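Local coordinates for protein 1,4-dihydroxy-2-naphthoyl-CoA hydrolase (PDB 1VH5) that hydrolyses 1,4-dihydroxy-2-naphthoyl-CoA to 1,4-dihydroxy-2-naphthoate and CoA in menaquinone biosynthesis and also cleaves many other acyl-CoA thioesters, at residues 4-17 with 69-81. Numbering follows the deposited sequence.
Sequences IWKRKITLEALNAM and SVAGYLCTEGEQK
Arg7 lays its guanidinium flat on one face of the Tyr73 ring, the planes 6° apart and the centres 4.1 Å from each other; the other face of the guanidinium lies under Glu77 CA, toward the rim. Around the rim the bonds run close to the guanidinium plane: Arg7 NE donates to Tyr73 O at 3.1 Å, its NH1 to Thr76 OG1 at 3.0 Å, and NH1 and NH2 together grip Gly78 O end-on. Thr76 OG1 spends its own proton on Tyr73 O, which turns it to accept from NH1. Stack and in-plane bonds together fix the guanidinium's rotation. On the backbone, Lys6 N donates to Leu74 O at 2.8 Å, with a weaker bond from Arg7 N. The extended Lys6 chain ends in a salt bridge from NZ to the anti lone pair of Glu77 OE2, 2.7 Å, and a water links NZ to Gln80 OE1. The apolar side centres on Trp5: CE3 meets Leu74 CB at 3.5 Å and Cys75 SG lies oblique to the ring, whose NE1 is hydrogen-bonded to Gly34 O. Ile9 CG2 packs on Leu74 CD2, 3.7 Å away. The N-terminal arm thus clasps the C-terminal turn of helix 57-74, the long central helix of the hotdog fold, and the type II' turn at 77-80 leading into strand 81-91.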
ATOM      1  N   ILE A   4     -21.759  12.302   9.047  1.00 19.33           N
ATOM      2  CA  ILE A   4     -20.425  12.855   9.382  1.00 18.66           C
ATOM      3  C   ILE A   4     -19.900  13.853   8.356  1.00 17.00           C
ATOM      4  O   ILE A   4     -19.020  14.648   8.656  1.00 17.80           O
ATOM      5  CB  ILE A   4     -19.401  11.715   9.609  1.00 17.71           C
ATOM      6  CG1 ILE A   4     -19.067  10.992   8.283  1.00 17.18           C
ATOM      7  CG2 ILE A   4     -19.864  10.773  10.752  1.00 19.34           C
ATOM      8  CD1 ILE A   4     -18.062   9.889   8.463  1.00 16.71           C
ATOM      9  N   TRP A   5     -20.417  13.814   7.121  1.00 16.41           N
ATOM     10  CA  TRP A   5     -19.766  14.586   6.058  1.00 15.40           C
ATOM     11  C   TRP A   5     -20.036  16.070   6.191  1.00 16.16           C
ATOM     12  O   TRP A   5     -21.139  16.482   6.630  1.00 17.99           O
ATOM     13  CB  TRP A   5     -20.216  14.152   4.658  1.00 16.00           C
ATOM     14  CG  TRP A   5     -20.293  12.647   4.519  1.00 15.40           C
ATOM     15  CD1 TRP A   5     -21.416  11.893   4.319  1.00 17.15           C
ATOM     16  CD2 TRP A   5     -19.196  11.721   4.570  1.00 15.54           C
ATOM     17  NE1 TRP A   5     -21.092  10.563   4.265  1.00 19.14           N
ATOM     18  CE2 TRP A   5     -19.738  10.427   4.414  1.00 17.79           C
ATOM     19  CE3 TRP A   5     -17.815  11.856   4.765  1.00 16.65           C
ATOM     20  CZ2 TRP A   5     -18.954   9.282   4.422  1.00 17.89           C
ATOM     21  CZ3 TRP A   5     -17.029  10.711   4.790  1.00 17.60           C
ATOM     22  CH2 TRP A   5     -17.608   9.438   4.606  1.00 17.81           C
ATOM     23  N   LYS A   6     -19.038  16.857   5.798  1.00 15.10           N
ATOM     24  CA  LYS A   6     -19.156  18.318   5.685  1.00 17.39           C
ATOM     25  C   LYS A   6     -19.279  18.797   4.257  1.00 18.59           C
ATOM     26  O   LYS A   6     -19.568  19.968   4.000  1.00 20.96           O
ATOM     27  CB  LYS A   6     -17.979  19.018   6.341  1.00 17.73           C
ATOM     28  CG  LYS A   6     -17.933  18.858   7.836  1.00 19.26           C
ATOM     29  CD  LYS A   6     -16.845  19.760   8.364  1.00 22.49           C
ATOM     30  CE  LYS A   6     -16.726  19.734   9.848  1.00 24.46           C
ATOM     31  NZ  LYS A   6     -15.833  20.881  10.133  1.00 23.09           N
ATOM     32  N   ARG A   7     -19.071  17.892   3.318  1.00 17.30           N
ATOM     33  CA  ARG A   7     -19.153  18.226   1.905  1.00 18.10           C
ATOM     34  C   ARG A   7     -20.076  17.232   1.277  1.00 20.89           C
ATOM     35  O   ARG A   7     -20.102  16.067   1.651  1.00 22.91           O
ATOM     36  CB  ARG A   7     -17.798  18.108   1.208  1.00 17.95           C
ATOM     37  CG  ARG A   7     -16.664  18.932   1.772  1.00 18.56           C
ATOM     38  CD  ARG A   7     -15.382  18.782   0.990  1.00 17.60           C
ATOM     39  NE  ARG A   7     -14.199  19.297   1.665  1.00 17.47           N
ATOM     40  CZ  ARG A   7     -13.745  20.534   1.579  1.00 17.03           C
ATOM     41  NH1 ARG A   7     -12.654  20.881   2.235  1.00 17.79           N
ATOM     42  NH2 ARG A   7     -14.364  21.444   0.815  1.00 20.19           N
ATOM     43  N   LYS A   8     -20.832  17.688   0.285  1.00 23.15           N
ATOM     44  CA  LYS A   8     -21.659  16.766  -0.487  1.00 25.39           C
ATOM     45  C   LYS A   8     -20.917  16.370  -1.768  1.00 25.93           C
ATOM     46  O   LYS A   8     -20.259  17.182  -2.408  1.00 28.35           O
ATOM     47  CB  LYS A   8     -23.029  17.396  -0.800  1.00 27.66           C
ATOM     48  CG  LYS A   8     -24.070  16.405  -1.333  1.00 30.73           C
ATOM     49  CD  LYS A   8     -24.773  15.656  -0.202  1.00 34.16           C
ATOM     50  CE  LYS A   8     -26.118  16.277   0.163  1.00 36.19           C
ATOM     51  NZ  LYS A   8     -26.697  15.606   1.359  1.00 37.76           N
ATOM     52  N   ILE A   9     -20.994  15.098  -2.106  1.00 25.35           N
ATOM     53  CA  ILE A   9     -20.437  14.595  -3.354  1.00 26.00           C
ATOM     54  C   ILE A   9     -21.303  13.456  -3.873  1.00 26.25           C
ATOM     55  O   ILE A   9     -21.867  12.697  -3.091  1.00 26.96           O
ATOM     56  CB  ILE A   9     -18.936  14.170  -3.150  1.00 25.91           C
ATOM     57  CG1 ILE A   9     -18.189  14.153  -4.484  1.00 24.61           C
ATOM     58  CG2 ILE A   9     -18.799  12.832  -2.396  1.00 27.28           C
ATOM     59  CD1 ILE A   9     -16.663  14.075  -4.311  1.00 27.10           C
ATOM     60  N   THR A  10     -21.458  13.380  -5.194  1.00 26.10           N
ATOM     61  CA  THR A  10     -22.098  12.223  -5.808  1.00 26.35           C
ATOM     62  C   THR A  10     -21.057  11.134  -6.000  1.00 25.61           C
ATOM     63  O   THR A  10     -19.853  11.423  -6.013  1.00 24.73           O
ATOM     64  CB  THR A  10     -22.667  12.565  -7.186  1.00 26.00           C
ATOM     65  OG1 THR A  10     -21.642  13.192  -7.975  1.00 26.38           O
ATOM     66  CG2 THR A  10     -23.804  13.595  -7.074  1.00 26.36           C
ATOM     67  N   LEU A  11     -21.526   9.900  -6.182  1.00 26.41           N
ATOM     68  CA  LEU A  11     -20.647   8.791  -6.546  1.00 25.94           C
ATOM     69  C   LEU A  11     -19.923   9.079  -7.851  1.00 26.08           C
ATOM     70  O   LEU A  11     -18.752   8.786  -8.011  1.00 25.77           O
ATOM     71  CB  LEU A  11     -21.413   7.469  -6.637  1.00 27.19           C
ATOM     72  CG  LEU A  11     -21.616   6.669  -5.350  1.00 27.49           C
ATOM     73  CD1 LEU A  11     -22.387   5.389  -5.647  1.00 28.87           C
ATOM     74  CD2 LEU A  11     -20.321   6.364  -4.578  1.00 26.72           C
ATOM     75  N   GLU A  12     -20.640   9.687  -8.792  1.00 25.50           N
ATOM     76  CA  GLU A  12     -20.053  10.098 -10.050  1.00 25.92           C
ATOM     77  C   GLU A  12     -18.824  11.002  -9.891  1.00 24.14           C
ATOM     78  O   GLU A  12     -17.788  10.762 -10.520  1.00 22.53           O
ATOM     79  CB  GLU A  12     -21.112  10.823 -10.892  1.00 27.59           C
ATOM     80  CG  GLU A  12     -21.683  10.004 -12.034  1.00 31.34           C
ATOM     81  CD  GLU A  12     -22.651  10.820 -12.858  1.00 34.96           C
ATOM     82  OE1 GLU A  12     -22.186  11.685 -13.641  1.00 36.34           O
ATOM     83  OE2 GLU A  12     -23.875  10.625 -12.686  1.00 38.68           O
ATOM     84  N   ALA A  13     -18.946  12.065  -9.094  1.00 24.18           N
ATOM     85  CA  ALA A  13     -17.853  13.029  -8.942  1.00 23.77           C
ATOM     86  C   ALA A  13     -16.684  12.417  -8.145  1.00 23.64           C
ATOM     87  O   ALA A  13     -15.516  12.728  -8.404  1.00 23.51           O
ATOM     88  CB  ALA A  13     -18.354  14.350  -8.306  1.00 24.65           C
ATOM     89  N   LEU A  14     -17.025  11.534  -7.207  1.00 23.87           N
ATOM     90  CA  LEU A  14     -16.040  10.768  -6.434  1.00 23.95           C
ATOM     91  C   LEU A  14     -15.207   9.900  -7.393  1.00 22.79           C
ATOM     92  O   LEU A  14     -13.976   9.933  -7.392  1.00 22.19           O
ATOM     93  CB  LEU A  14     -16.769   9.879  -5.428  1.00 25.75           C
ATOM     94  CG  LEU A  14     -16.139   9.337  -4.159  1.00 27.40           C
ATOM     95  CD1 LEU A  14     -15.174  10.375  -3.606  1.00 27.40           C
ATOM     96  CD2 LEU A  14     -17.208   8.974  -3.123  1.00 30.04           C
ATOM     97  N   ASN A  15     -15.895   9.156  -8.258  1.00 21.45           N
ATOM     98  CA  ASN A  15     -15.226   8.285  -9.212  1.00 22.27           C
ATOM     99  C   ASN A  15     -14.447   9.025 -10.288  1.00 22.07           C
ATOM    100  O   ASN A  15     -13.459   8.510 -10.799  1.00 22.69           O
ATOM    101  CB  ASN A  15     -16.212   7.282  -9.794  1.00 22.50           C
ATOM    102  CG  ASN A  15     -16.470   6.162  -8.841  1.00 20.36           C
ATOM    103  OD1 ASN A  15     -15.511   5.612  -8.283  1.00 20.67           O
ATOM    104  ND2 ASN A  15     -17.725   5.867  -8.545  1.00 21.58           N
ATOM    105  N   ALA A  16     -14.877  10.252 -10.613  1.00 21.73           N
ATOM    106  CA  ALA A  16     -14.157  11.059 -11.583  1.00 22.30           C
ATOM    107  C   ALA A  16     -12.753  11.440 -11.120  1.00 22.36           C
ATOM    108  O   ALA A  16     -11.876  11.691 -11.939  1.00 22.91           O
ATOM    109  CB  ALA A  16     -14.959  12.309 -11.941  1.00 22.67           C
ATOM    110  N   MET A  17     -12.527  11.445  -9.803  1.00 22.17           N
ATOM    111  CA  MET A  17     -11.237  11.879  -9.256  1.00 22.30           C
ATOM    112  C   MET A  17     -10.060  11.007  -9.689  1.00 21.93           C
ATOM    113  O   MET A  17      -8.925  11.478  -9.815  1.00 21.57           O
ATOM    114  CB  MET A  17     -11.288  11.852  -7.729  1.00 23.19           C
ATOM    115  CG  MET A  17     -12.201  12.866  -7.098  1.00 21.72           C
ATOM    116  SD  MET A  17     -12.247  12.607  -5.308  1.00 26.85           S
ATOM    117  CE  MET A  17     -10.688  13.325  -4.766  1.00 27.94           C
ATOM    118  N   SER A  69      -8.481   8.602   2.530  1.00 13.67           N
ATOM    119  CA  SER A  69      -8.100   9.980   2.180  1.00 14.52           C
ATOM    120  C   SER A  69      -9.281  10.808   1.698  1.00 15.13           C
ATOM    121  O   SER A  69      -9.412  11.970   2.081  1.00 15.90           O
ATOM    122  CB  SER A  69      -7.069   9.976   1.043  0.65 16.13           C
ATOM    123  OG  SER A  69      -5.881   9.313   1.430  0.65 17.41           O
ATOM    124  N   VAL A  70     -10.137  10.232   0.849  1.00 14.51           N
ATOM    125  CA  VAL A  70     -11.313  10.958   0.371  1.00 14.99           C
ATOM    126  C   VAL A  70     -12.318  11.114   1.512  1.00 14.79           C
ATOM    127  O   VAL A  70     -12.864  12.191   1.680  1.00 14.67           O
ATOM    128  CB  VAL A  70     -12.069  10.065  -0.703  0.65 16.36           C
ATOM    129  CG1 VAL A  70     -13.524  10.538  -0.920  0.65 16.05           C
ATOM    130  CG2 VAL A  70     -11.330   9.995  -2.015  0.65 19.08           C
ATOM    131  N   ALA A  71     -12.505  10.087   2.350  1.00 13.72           N
ATOM    132  CA  ALA A  71     -13.434  10.230   3.489  1.00 13.54           C
ATOM    133  C   ALA A  71     -12.978  11.371   4.383  1.00 13.32           C
ATOM    134  O   ALA A  71     -13.790  12.214   4.831  1.00 14.01           O
ATOM    135  CB  ALA A  71     -13.520   8.926   4.279  1.00 14.18           C
ATOM    136  N   GLY A  72     -11.678  11.442   4.628  1.00 12.49           N
ATOM    137  CA  GLY A  72     -11.110  12.509   5.457  1.00 12.40           C
ATOM    138  C   GLY A  72     -11.413  13.878   4.862  1.00 12.50           C
ATOM    139  O   GLY A  72     -11.844  14.818   5.573  1.00 12.72           O
ATOM    140  N   TYR A  73     -11.156  14.044   3.547  1.00 13.88           N
ATOM    141  CA  TYR A  73     -11.442  15.302   2.841  1.00 13.96           C
ATOM    142  C   TYR A  73     -12.925  15.669   2.978  1.00 13.18           C
ATOM    143  O   TYR A  73     -13.262  16.836   3.244  1.00 14.54           O
ATOM    144  CB  TYR A  73     -11.060  15.130   1.351  1.00 15.05           C
ATOM    145  CG  TYR A  73     -11.630  16.243   0.457  1.00 16.81           C
ATOM    146  CD1 TYR A  73     -11.087  17.529   0.472  1.00 18.74           C
ATOM    147  CD2 TYR A  73     -12.705  15.981  -0.396  1.00 19.26           C
ATOM    148  CE1 TYR A  73     -11.620  18.557  -0.346  1.00 19.66           C
ATOM    149  CE2 TYR A  73     -13.225  16.993  -1.230  1.00 19.04           C
ATOM    150  CZ  TYR A  73     -12.665  18.263  -1.188  1.00 19.14           C
ATOM    151  OH  TYR A  73     -13.187  19.269  -1.989  1.00 24.66           O
ATOM    152  N   LEU A  74     -13.801  14.679   2.833  1.00 14.60           N
ATOM    153  CA  LEU A  74     -15.242  14.936   2.910  1.00 14.98           C
ATOM    154  C   LEU A  74     -15.696  15.370   4.293  1.00 14.27           C
ATOM    155  O   LEU A  74     -16.824  15.901   4.418  1.00 15.12           O
ATOM    156  CB  LEU A  74     -16.073  13.737   2.440  1.00 15.79           C
ATOM    157  CG  LEU A  74     -15.882  13.328   0.965  1.00 16.79           C
ATOM    158  CD1 LEU A  74     -16.562  11.995   0.697  1.00 18.02           C
ATOM    159  CD2 LEU A  74     -16.432  14.386  -0.013  1.00 16.90           C
ATOM    160  N   CYS A  75     -14.832  15.212   5.311  1.00 13.46           N
ATOM    161  CA  CYS A  75     -15.127  15.623   6.688  1.00 14.53           C
ATOM    162  C   CYS A  75     -14.432  16.942   7.034  1.00 14.84           C
ATOM    163  O   CYS A  75     -14.365  17.320   8.212  1.00 16.61           O
ATOM    164  CB  CYS A  75     -14.781  14.531   7.704  1.00 14.67           C
ATOM    165  SG  CYS A  75     -15.849  13.077   7.536  1.00 14.68           S
ATOM    166  N   THR A  76     -13.905  17.625   6.020  1.00 14.45           N
ATOM    167  CA  THR A  76     -13.371  18.991   6.201  1.00 15.05           C
ATOM    168  C   THR A  76     -14.232  19.959   5.409  1.00 14.35           C
ATOM    169  O   THR A  76     -15.148  19.540   4.681  1.00 15.86           O
ATOM    170  CB  THR A  76     -11.884  19.123   5.754  1.00 15.99           C
ATOM    171  OG1 THR A  76     -11.787  18.916   4.330  1.00 14.86           O
ATOM    172  CG2 THR A  76     -10.977  18.114   6.454  1.00 17.07           C
ATOM    173  N   GLU A  77     -13.935  21.251   5.522  1.00 15.65           N
ATOM    174  CA  GLU A  77     -14.749  22.233   4.803  1.00 16.69           C
ATOM    175  C   GLU A  77     -13.925  23.353   4.175  1.00 18.03           C
ATOM    176  O   GLU A  77     -12.763  23.559   4.534  1.00 18.31           O
ATOM    177  CB  GLU A  77     -15.893  22.755   5.691  1.00 17.40           C
ATOM    178  CG  GLU A  77     -15.474  23.423   6.993  1.00 18.78           C
ATOM    179  CD  GLU A  77     -16.699  23.727   7.858  1.00 19.50           C
ATOM    180  OE1 GLU A  77     -17.450  24.637   7.480  1.00 19.97           O
ATOM    181  OE2 GLU A  77     -16.908  23.078   8.900  1.00 20.00           O
ATOM    182  N   GLY A  78     -14.519  24.054   3.208  1.00 20.52           N
ATOM    183  CA  GLY A  78     -13.814  25.096   2.467  1.00 21.67           C
ATOM    184  C   GLY A  78     -12.514  24.620   1.827  1.00 22.37           C
ATOM    185  O   GLY A  78     -12.486  23.591   1.176  1.00 23.42           O
ATOM    186  N   GLU A  79     -11.442  25.376   2.004  1.00 22.49           N
ATOM    187  CA  GLU A  79     -10.167  25.034   1.376  1.00 23.27           C
ATOM    188  C   GLU A  79      -9.292  24.123   2.251  1.00 22.45           C
ATOM    189  O   GLU A  79      -8.114  23.922   1.946  1.00 22.53           O
ATOM    190  CB  GLU A  79      -9.377  26.293   0.990  1.00 24.23           C
ATOM    191  CG  GLU A  79     -10.064  27.204  -0.016  1.00 28.88           C
ATOM    192  CD  GLU A  79     -10.424  26.500  -1.315  1.00 34.09           C
ATOM    193  OE1 GLU A  79     -11.628  26.427  -1.640  1.00 35.84           O
ATOM    194  OE2 GLU A  79      -9.506  26.009  -2.024  1.00 37.52           O
ATOM    195  N   GLN A  80      -9.839  23.620   3.355  1.00 20.25           N
ATOM    196  CA  GLN A  80      -9.141  22.637   4.185  1.00 19.17           C
ATOM    197  C   GLN A  80      -8.876  21.383   3.386  1.00 18.14           C
ATOM    198  O   GLN A  80      -9.602  21.049   2.431  1.00 18.02           O
ATOM    199  CB  GLN A  80      -9.985  22.234   5.380  1.00 19.06           C
ATOM    200  CG  GLN A  80     -10.055  23.290   6.440  1.00 19.26           C
ATOM    201  CD  GLN A  80     -10.902  22.859   7.609  1.00 18.40           C
ATOM    202  OE1 GLN A  80     -11.846  22.070   7.464  1.00 17.66           O
ATOM    203  NE2 GLN A  80     -10.632  23.437   8.747  1.00 22.87           N
ATOM    204  N   LYS A  81      -7.807  20.700   3.764  1.00 18.64           N
ATOM    205  CA  LYS A  81      -7.471  19.424   3.156  1.00 18.01           C
ATOM    206  C   LYS A  81      -6.933  18.504   4.245  1.00 16.70           C
ATOM    207  O   LYS A  81      -6.730  18.916   5.394  1.00 17.29           O
ATOM    208  CB  LYS A  81      -6.410  19.620   2.054  1.00 20.71           C
ATOM    209  CG  LYS A  81      -6.756  20.616   0.934  1.00 24.29           C
ATOM    210  CD  LYS A  81      -5.646  20.602  -0.097  1.00 28.96           C
ATOM    211  CE  LYS A  81      -5.812  21.713  -1.126  1.00 32.01           C
ATOM    212  NZ  LYS A  81      -5.404  21.263  -2.486  1.00 34.29           N
TER
HETATM  213  O   HOH W   1     -13.174  20.511   9.247  1.00 25.80           O